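Local coordinates for hypothetical protein Atu3615 (Agrobacterium tumefaciens str. C58, PDB 1ZNP) that is of unknown function but belongs to the DUF985 family of the cupin superfamily and adopts a beta-rich fold, at residues A[26-31]-A[42-47]; A[65-70]-A[116-121]. All coordinates share one frame; numbering follows the deposited sequence.

Interaction 1: residues A[26-31]-A[42-47]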
ATOM      1  N   HIS A  26      17.443   4.149 -17.787  1.00 26.33           N
ATOM      2  CA  HIS A  26      18.318   3.458 -18.713  1.00 25.84           C
ATOM      3  C   HIS A  26      17.896   2.003 -18.698  1.00 25.08           C
ATOM      4  O   HIS A  26      17.784   1.401 -17.635  1.00 23.36           O
ATOM      5  CB  HIS A  26      19.790   3.579 -18.290  1.00 25.85           C
ATOM      6  CG  HIS A  26      20.710   2.693 -19.069  1.00 26.76           C
ATOM      7  ND1 HIS A  26      21.059   2.947 -20.380  1.00 28.35           N
ATOM      8  CD2 HIS A  26      21.306   1.521 -18.742  1.00 26.14           C
ATOM      9  CE1 HIS A  26      21.829   1.969 -20.826  1.00 27.46           C
ATOM     10  NE2 HIS A  26      21.994   1.092 -19.852  1.00 27.71           N
ATOM     11  N   GLN A  27      17.642   1.443 -19.871  1.00 25.93           N
ATOM     12  CA  GLN A  27      17.248   0.042 -19.949  1.00 26.02           C
ATOM     13  C   GLN A  27      18.535  -0.752 -19.786  1.00 25.76           C
ATOM     14  O   GLN A  27      19.529  -0.488 -20.460  1.00 27.06           O
ATOM     15  CB  GLN A  27      16.586  -0.266 -21.294  1.00 26.05           C
ATOM     16  CG  GLN A  27      16.104  -1.704 -21.431  1.00 29.04           C
ATOM     17  CD  GLN A  27      15.373  -1.958 -22.741  1.00 30.44           C
ATOM     18  OE1 GLN A  27      14.310  -1.395 -22.995  1.00 32.71           O
ATOM     19  NE2 GLN A  27      15.950  -2.805 -23.582  1.00 32.74           N
ATOM     20  N   THR A  28      18.518  -1.718 -18.879  1.00 24.20           N
ATOM     21  CA  THR A  28      19.696  -2.523 -18.605  1.00 21.81           C
ATOM     22  C   THR A  28      19.562  -3.930 -19.134  1.00 20.68           C
ATOM     23  O   THR A  28      20.525  -4.679 -19.143  1.00 21.62           O
ATOM     24  CB  THR A  28      19.937  -2.628 -17.107  1.00 22.11           C
ATOM     25  OG1 THR A  28      18.787  -3.229 -16.495  1.00 23.81           O
ATOM     26  CG2 THR A  28      20.156  -1.248 -16.495  1.00 20.76           C
ATOM     27  N   PHE A  29      18.369  -4.299 -19.577  1.00 20.26           N
ATOM     28  CA  PHE A  29      18.190  -5.649 -20.057  1.00 19.59           C
ATOM     29  C   PHE A  29      16.866  -5.954 -20.761  1.00 21.15           C
ATOM     30  O   PHE A  29      15.806  -5.425 -20.414  1.00 22.27           O
ATOM     31  CB  PHE A  29      18.372  -6.595 -18.862  1.00 18.55           C
ATOM     32  CG  PHE A  29      18.099  -8.042 -19.162  1.00 17.77           C
ATOM     33  CD1 PHE A  29      18.999  -8.794 -19.895  1.00 15.63           C
ATOM     34  CD2 PHE A  29      16.941  -8.657 -18.682  1.00 18.67           C
ATOM     35  CE1 PHE A  29      18.757 -10.137 -20.151  1.00 15.88           C
ATOM     36  CE2 PHE A  29      16.682 -10.008 -18.929  1.00 16.13           C
ATOM     37  CZ  PHE A  29      17.593 -10.748 -19.667  1.00 17.42           C
ATOM     38  N   ARG A  30      16.961  -6.796 -21.779  1.00 21.28           N
ATOM     39  CA  ARG A  30      15.806  -7.300 -22.507  1.00 21.27           C
ATOM     40  C   ARG A  30      16.219  -8.738 -22.838  1.00 22.44           C
ATOM     41  O   ARG A  30      17.235  -8.976 -23.501  1.00 22.20           O
ATOM     42  CB  ARG A  30      15.494  -6.514 -23.793  1.00 17.16           C
ATOM     43  CG  ARG A  30      14.230  -7.081 -24.487  1.00 15.79           C
ATOM     44  CD  ARG A  30      13.780  -6.357 -25.754  1.00 13.13           C
ATOM     45  NE  ARG A  30      13.396  -4.978 -25.493  1.00 14.93           N
ATOM     46  CZ  ARG A  30      12.240  -4.588 -24.970  1.00 16.42           C
ATOM     47  NH1 ARG A  30      12.024  -3.292 -24.773  1.00 14.44           N
ATOM     48  NH2 ARG A  30      11.292  -5.474 -24.665  1.00 14.24           N
ATOM     49  N   ASP A  31      15.441  -9.688 -22.337  1.00 21.58           N
ATOM     50  CA  ASP A  31      15.712 -11.100 -22.545  1.00 22.54           C
ATOM     51  C   ASP A  31      15.660 -11.454 -24.027  1.00 21.50           C
ATOM     52  O   ASP A  31      14.749 -11.040 -24.729  1.00 20.39           O
ATOM     53  CB  ASP A  31      14.680 -11.920 -21.765  1.00 24.02           C
ATOM     54  CG  ASP A  31      15.135 -13.334 -21.500  1.00 26.75           C
ATOM     55  OD1 ASP A  31      14.704 -13.896 -20.473  1.00 28.49           O
ATOM     56  OD2 ASP A  31      15.913 -13.887 -22.315  1.00 28.19           O
ATOM     57  N   ALA A  42      14.420  -5.010 -17.697  1.00 15.99           N
ATOM     58  CA  ALA A  42      14.812  -4.402 -16.438  1.00 16.86           C
ATOM     59  C   ALA A  42      15.245  -2.981 -16.774  1.00 18.42           C
ATOM     60  O   ALA A  42      15.590  -2.689 -17.914  1.00 17.94           O
ATOM     61  CB  ALA A  42      15.965  -5.185 -15.789  1.00 11.86           C
ATOM     62  N   ILE A  43      15.260  -2.111 -15.770  1.00 20.74           N
ATOM     63  CA  ILE A  43      15.592  -0.714 -15.985  1.00 21.66           C
ATOM     64  C   ILE A  43      16.092  -0.048 -14.703  1.00 19.93           C
ATOM     65  O   ILE A  43      15.760  -0.480 -13.613  1.00 22.59           O
ATOM     66  CB  ILE A  43      14.312   0.016 -16.486  1.00 23.66           C
ATOM     67  CG1 ILE A  43      14.433   0.315 -17.972  1.00 26.93           C
ATOM     68  CG2 ILE A  43      13.988   1.226 -15.631  1.00 25.08           C
ATOM     69  CD1 ILE A  43      13.706  -0.698 -18.853  1.00 28.32           C
ATOM     70  N   TYR A  44      16.916   0.982 -14.849  1.00 18.46           N
ATOM     71  CA  TYR A  44      17.396   1.775 -13.723  1.00 16.98           C
ATOM     72  C   TYR A  44      16.496   3.005 -13.882  1.00 16.40           C
ATOM     73  O   TYR A  44      16.304   3.480 -14.999  1.00 15.19           O
ATOM     74  CB  TYR A  44      18.871   2.179 -13.894  1.00 16.80           C
ATOM     75  CG  TYR A  44      19.876   1.196 -13.330  1.00 15.38           C
ATOM     76  CD1 TYR A  44      21.092   0.969 -13.968  1.00 14.86           C
ATOM     77  CD2 TYR A  44      19.589   0.459 -12.185  1.00 15.41           C
ATOM     78  CE1 TYR A  44      21.995   0.017 -13.489  1.00 16.21           C
ATOM     79  CE2 TYR A  44      20.476  -0.486 -11.696  1.00 14.32           C
ATOM     80  CZ  TYR A  44      21.678  -0.708 -12.351  1.00 16.45           C
ATOM     81  OH  TYR A  44      22.543  -1.657 -11.863  1.00 13.70           O
ATOM     82  N   TYR A  45      15.924   3.499 -12.787  1.00 17.31           N
ATOM     83  CA  TYR A  45      15.035   4.653 -12.853  1.00 18.44           C
ATOM     84  C   TYR A  45      15.284   5.578 -11.656  1.00 19.63           C
ATOM     85  O   TYR A  45      15.496   5.109 -10.536  1.00 20.14           O
ATOM     86  CB  TYR A  45      13.578   4.172 -12.861  1.00 18.10           C
ATOM     87  CG  TYR A  45      12.553   5.267 -13.058  1.00 20.58           C
ATOM     88  CD1 TYR A  45      12.475   5.975 -14.256  1.00 22.44           C
ATOM     89  CD2 TYR A  45      11.637   5.577 -12.055  1.00 22.80           C
ATOM     90  CE1 TYR A  45      11.499   6.969 -14.451  1.00 23.51           C
ATOM     91  CE2 TYR A  45      10.667   6.560 -12.238  1.00 23.43           C
ATOM     92  CZ  TYR A  45      10.603   7.247 -13.435  1.00 22.77           C
ATOM     93  OH  TYR A  45       9.630   8.198 -13.619  1.00 24.80           O
ATOM     94  N   LEU A  46      15.240   6.885 -11.891  1.00 20.13           N
ATOM     95  CA  LEU A  46      15.502   7.840 -10.826  1.00 21.68           C
ATOM     96  C   LEU A  46      14.623   9.082 -10.810  1.00 23.40           C
ATOM     97  O   LEU A  46      14.349   9.690 -11.846  1.00 22.31           O
ATOM     98  CB  LEU A  46      16.977   8.270 -10.873  1.00 22.25           C
ATOM     99  CG  LEU A  46      17.425   9.328  -9.852  1.00 24.63           C
ATOM    100  CD1 LEU A  46      18.864   9.106  -9.454  1.00 26.41           C
ATOM    101  CD2 LEU A  46      17.252  10.708 -10.436  1.00 27.91           C
ATOM    102  N   LEU A  47      14.183   9.454  -9.614  1.00 23.68           N
ATOM    103  CA  LEU A  47      13.378  10.652  -9.439  1.00 26.11           C
ATOM    104  C   LEU A  47      14.129  11.535  -8.446  1.00 26.14           C
ATOM    105  O   LEU A  47      14.896  11.034  -7.639  1.00 25.32           O
ATOM    106  CB  LEU A  47      11.994  10.298  -8.883  1.00 27.11           C
ATOM    107  CG  LEU A  47      11.114   9.351  -9.704  1.00 27.56           C
ATOM    108  CD1 LEU A  47       9.891   9.000  -8.890  1.00 27.42           C
ATOM    109  CD2 LEU A  47      10.708   9.991 -11.019  1.00 27.68           C
TER

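Interaction 2: residues A[65-70]-A[116-121]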
ATOM      1  N   TRP A  65       8.523  -2.711  -8.889  1.00 17.99           N
ATOM      2  CA  TRP A  65       9.458  -1.670  -8.480  1.00 18.75           C
ATOM      3  C   TRP A  65      10.399  -2.180  -7.393  1.00 17.23           C
ATOM      4  O   TRP A  65       9.991  -2.929  -6.508  1.00 18.82           O
ATOM      5  CB  TRP A  65       8.695  -0.438  -7.977  1.00 17.82           C
ATOM      6  CG  TRP A  65       8.054   0.389  -9.063  1.00 20.14           C
ATOM      7  CD1 TRP A  65       7.110  -0.019  -9.963  1.00 20.76           C
ATOM      8  CD2 TRP A  65       8.278   1.782  -9.323  1.00 21.03           C
ATOM      9  NE1 TRP A  65       6.732   1.033 -10.764  1.00 21.44           N
ATOM     10  CE2 TRP A  65       7.433   2.150 -10.393  1.00 20.55           C
ATOM     11  CE3 TRP A  65       9.112   2.756  -8.752  1.00 21.05           C
ATOM     12  CZ2 TRP A  65       7.396   3.447 -10.905  1.00 20.66           C
ATOM     13  CZ3 TRP A  65       9.076   4.048  -9.262  1.00 21.06           C
ATOM     14  CH2 TRP A  65       8.221   4.380 -10.329  1.00 21.33           C
ATOM     15  N   HIS A  66      11.666  -1.778  -7.476  1.00 17.97           N
ATOM     16  CA  HIS A  66      12.676  -2.201  -6.506  1.00 17.08           C
ATOM     17  C   HIS A  66      13.464  -0.988  -6.015  1.00 17.72           C
ATOM     18  O   HIS A  66      13.998  -0.218  -6.825  1.00 17.84           O
ATOM     19  CB  HIS A  66      13.653  -3.204  -7.142  1.00 17.12           C
ATOM     20  CG  HIS A  66      12.983  -4.347  -7.844  1.00 17.93           C
ATOM     21  ND1 HIS A  66      12.439  -4.230  -9.108  1.00 19.74           N
ATOM     22  CD2 HIS A  66      12.774  -5.629  -7.466  1.00 16.13           C
ATOM     23  CE1 HIS A  66      11.929  -5.390  -9.477  1.00 18.27           C
ATOM     24  NE2 HIS A  66      12.121  -6.255  -8.499  1.00 19.61           N
ATOM     25  N   TYR A  67      13.538  -0.823  -4.698  1.00 15.78           N
ATOM     26  CA  TYR A  67      14.266   0.291  -4.114  1.00 17.16           C
ATOM     27  C   TYR A  67      15.760  -0.011  -4.053  1.00 17.98           C
ATOM     28  O   TYR A  67      16.142  -1.102  -3.637  1.00 18.61           O
ATOM     29  CB  TYR A  67      13.750   0.576  -2.701  1.00 16.73           C
ATOM     30  CG  TYR A  67      14.695   1.436  -1.899  1.00 18.16           C
ATOM     31  CD1 TYR A  67      15.760   0.868  -1.189  1.00 16.20           C
ATOM     32  CD2 TYR A  67      14.568   2.824  -1.900  1.00 17.49           C
ATOM     33  CE1 TYR A  67      16.678   1.666  -0.502  1.00 16.97           C
ATOM     34  CE2 TYR A  67      15.475   3.630  -1.218  1.00 19.28           C
ATOM     35  CZ  TYR A  67      16.530   3.049  -0.524  1.00 18.03           C
ATOM     36  OH  TYR A  67      17.444   3.865   0.108  1.00 18.47           O
ATOM     37  N   TYR A  68      16.607   0.939  -4.458  1.00 16.66           N
ATOM     38  CA  TYR A  68      18.050   0.688  -4.400  1.00 17.50           C
ATOM     39  C   TYR A  68      18.784   1.658  -3.496  1.00 17.25           C
ATOM     40  O   TYR A  68      19.614   1.251  -2.687  1.00 16.37           O
ATOM     41  CB  TYR A  68      18.707   0.749  -5.792  1.00 16.13           C
ATOM     42  CG  TYR A  68      18.280  -0.328  -6.779  1.00 16.56           C
ATOM     43  CD1 TYR A  68      18.011  -1.634  -6.362  1.00 17.52           C
ATOM     44  CD2 TYR A  68      18.160  -0.042  -8.136  1.00 14.42           C
ATOM     45  CE1 TYR A  68      17.627  -2.627  -7.282  1.00 15.49           C
ATOM     46  CE2 TYR A  68      17.782  -1.017  -9.055  1.00 13.45           C
ATOM     47  CZ  TYR A  68      17.511  -2.302  -8.632  1.00 14.09           C
ATOM     48  OH  TYR A  68      17.098  -3.248  -9.549  1.00 11.78           O
ATOM     49  N   ALA A  69      18.465   2.940  -3.625  1.00 19.20           N
ATOM     50  CA  ALA A  69      19.151   3.960  -2.847  1.00 18.49           C
ATOM     51  C   ALA A  69      18.370   5.261  -2.775  1.00 19.43           C
ATOM     52  O   ALA A  69      17.418   5.478  -3.535  1.00 19.79           O
ATOM     53  CB  ALA A  69      20.511   4.216  -3.461  1.00 18.64           C
ATOM     54  N   GLY A  70      18.789   6.137  -1.864  1.00 19.18           N
ATOM     55  CA  GLY A  70      18.114   7.407  -1.701  1.00 19.04           C
ATOM     56  C   GLY A  70      16.939   7.312  -0.739  1.00 20.15           C
ATOM     57  O   GLY A  70      16.779   6.319  -0.023  1.00 20.30           O
ATOM     58  N   ASP A 116      15.688  13.919  -1.712  1.00 26.69           N
ATOM     59  CA  ASP A 116      16.436  14.491  -2.824  1.00 27.84           C
ATOM     60  C   ASP A 116      16.413  13.610  -4.059  1.00 27.28           C
ATOM     61  O   ASP A 116      16.379  14.106  -5.184  1.00 28.47           O
ATOM     62  CB  ASP A 116      17.872  14.746  -2.384  1.00 29.95           C
ATOM     63  CG  ASP A 116      17.954  15.791  -1.293  1.00 33.17           C
ATOM     64  OD1 ASP A 116      19.027  15.928  -0.666  1.00 34.31           O
ATOM     65  OD2 ASP A 116      16.934  16.484  -1.066  1.00 35.31           O
ATOM     66  N   PHE A 117      16.442  12.301  -3.849  1.00 26.62           N
ATOM     67  CA  PHE A 117      16.405  11.373  -4.963  1.00 23.88           C
ATOM     68  C   PHE A 117      16.173   9.952  -4.502  1.00 21.43           C
ATOM     69  O   PHE A 117      16.389   9.610  -3.343  1.00 20.95           O
ATOM     70  CB  PHE A 117      17.714  11.406  -5.758  1.00 25.67           C
ATOM     71  CG  PHE A 117      18.855  10.709  -5.070  1.00 26.27           C
ATOM     72  CD1 PHE A 117      19.788  11.434  -4.336  1.00 27.64           C
ATOM     73  CD2 PHE A 117      18.974   9.324  -5.122  1.00 26.47           C
ATOM     74  CE1 PHE A 117      20.830  10.788  -3.658  1.00 27.87           C
ATOM     75  CE2 PHE A 117      20.008   8.669  -4.447  1.00 28.63           C
ATOM     76  CZ  PHE A 117      20.942   9.410  -3.711  1.00 26.54           C
ATOM     77  N   THR A 118      15.742   9.132  -5.446  1.00 18.39           N
ATOM     78  CA  THR A 118      15.514   7.728  -5.212  1.00 16.92           C
ATOM     79  C   THR A 118      15.899   7.002  -6.495  1.00 16.47           C
ATOM     80  O   THR A 118      15.390   7.304  -7.578  1.00 12.75           O
ATOM     81  CB  THR A 118      14.037   7.405  -4.882  1.00 17.81           C
ATOM     82  OG1 THR A 118      13.627   8.129  -3.715  1.00 21.00           O
ATOM     83  CG2 THR A 118      13.871   5.909  -4.610  1.00 14.72           C
ATOM     84  N   LEU A 119      16.832   6.070  -6.354  1.00 14.47           N
ATOM     85  CA  LEU A 119      17.290   5.250  -7.457  1.00 14.80           C
ATOM     86  C   LEU A 119      16.501   3.953  -7.303  1.00 16.10           C
ATOM     87  O   LEU A 119      16.522   3.334  -6.245  1.00 15.83           O
ATOM     88  CB  LEU A 119      18.779   4.926  -7.301  1.00 15.11           C
ATOM     89  CG  LEU A 119      19.589   4.469  -8.518  1.00 15.52           C
ATOM     90  CD1 LEU A 119      20.594   3.417  -8.098  1.00 13.65           C
ATOM     91  CD2 LEU A 119      18.677   3.916  -9.592  1.00 16.71           C
ATOM     92  N   VAL A 120      15.803   3.537  -8.349  1.00 15.33           N
ATOM     93  CA  VAL A 120      15.064   2.300  -8.277  1.00 14.49           C
ATOM     94  C   VAL A 120      15.303   1.451  -9.511  1.00 15.96           C
ATOM     95  O   VAL A 120      15.935   1.877 -10.481  1.00 17.64           O
ATOM     96  CB  VAL A 120      13.539   2.543  -8.162  1.00 13.54           C
ATOM     97  CG1 VAL A 120      13.218   3.376  -6.935  1.00 15.29           C
ATOM     98  CG2 VAL A 120      13.029   3.244  -9.401  1.00 11.18           C
ATOM     99  N   GLY A 121      14.782   0.233  -9.449  1.00 15.94           N
ATOM    100  CA  GLY A 121      14.854  -0.684 -10.557  1.00 16.26           C
ATOM    101  C   GLY A 121      13.422  -1.058 -10.894  1.00 17.67           C
ATOM    102  O   GLY A 121      12.546  -1.049 -10.017  1.00 18.20           O
TER

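Interaction 1: residues A[26-31]-A[42-47]
Strands 24-30 and 41-48 pair here as an antiparallel beta hairpin near one edge of the main sheet, at the protein surface. His26 and Tyr44 form a hydrogen-bonded pair: Tyr44 N reaches His26 O at 2.9 Å in a nearly straight bond (171°), and His26 N returns a bond to Tyr44 O. Gln27 and Ile43 follow as a non-hydrogen-bonded pair. Their side chains meet at a slant, with Gln27 CG 3.7 Å from Ile43 CD1. Then the register slips by one residue. Thr28 is the extra residue, and its N donates to Ala42 O at 3.2 Å from above the carbonyl plane. Ala42 N in turn donates to Phe29 O at 3.1 Å. The CB of Thr28 points toward the partner strand. With CG2 anti to the carbonyl carbon, the methyl lies 3.5 Å from Tyr44 CD1, and the two side chains cross at about a right angle. Thr28 OG1 sits 3.5 Å from Ala42 CB. The ring of Phe29 leads away, so only its CB approaches the methyl of Ala42. On the Ile43 face, strand 117-124 adds Cys122. This is a two-stranded antiparallel hairpin interrupted by a beta bulge, within a cupin-family domain.

Interaction 2: residues A[65-70]-A[116-121]
A classic beta bulge marks this antiparallel pairing of strands 63-68 and 117-124, in the large sheet of a cupin-superfamily domain. Tyr68 and Ala69 together face Leu119. Leu119 O therefore accepts two backbone bonds, from Tyr68 N at 3.0 Å and from Ala69 N at 3.3 Å. The Tyr68 donor lies in the carbonyl plane, while that of Ala69 is tilted slightly from it. Leu119 N is satisfied by Ala69 O at 2.9 Å. On the other side of the bulge, His66 and Gly121 exchange two bonds. Gly121 N donates to His66 O, and His66 N donates to Gly121 O, both at 2.8 Å. Gly121 O also takes a weak bond from His66 ND1. The imidazole has CG beside its backbone N (chi1 -51°), which brings ND1 back to this oxygen. Gly121 O lies at the ring edge, in its plane.

The CB of Tyr68 points toward strand 117-124. Its ring comes obliquely against the backbone of Val120 and Gly121, with Tyr68 CE2 3.3 Å from Gly121 CA. A CB on Gly121 would run into Tyr68 OH, and this residue has none. His66 O lies over the centre of one face of the Tyr68 ring. On the Trp65 side, Val120 CG2 packs obliquely against the indole, whose NE1 is bonded to Gln109 OE1. Thr118 OG1 is held by Ala71 O and Ser113 OG, and its CG2 turns to Ala69 O. The Phe117 ring comes beside Gly70, a glycine with positive phi (87°), and its CE2 approaches Gly70 CA. The Tyr67 hydroxyl reaches forward to Gly70, past the corner the chain turns at Ala69. Tyr67 OH donates to Gly70 O in the carbonyl plane, on a lone pair; the 2.5 Å length is unusually short and its exact value uncertain.

The centres of the two interactions lie about 12 Å apart in the same mixed sheet. Along the chain they come in series: the hairpin of interaction 1 closes before interaction 2 opens. In the sheet, strands 24-30, 41-48, 117-124 and 63-68 are consecutive neighbours. Strands 41-48 and 117-124 join the two contacts directly. Tyr45 O lies 2.7 Å from Val120 N, and Leu47 O lies 3.0 Å from Thr118 N; both are probable hydrogen bonds. Interaction 2 thus brings a late strand between the early hairpin and strand 63-68. Both contacts carry a bulge. Both belong to the cupin-superfamily domain, whose main sheet they help to build from four adjacent strands.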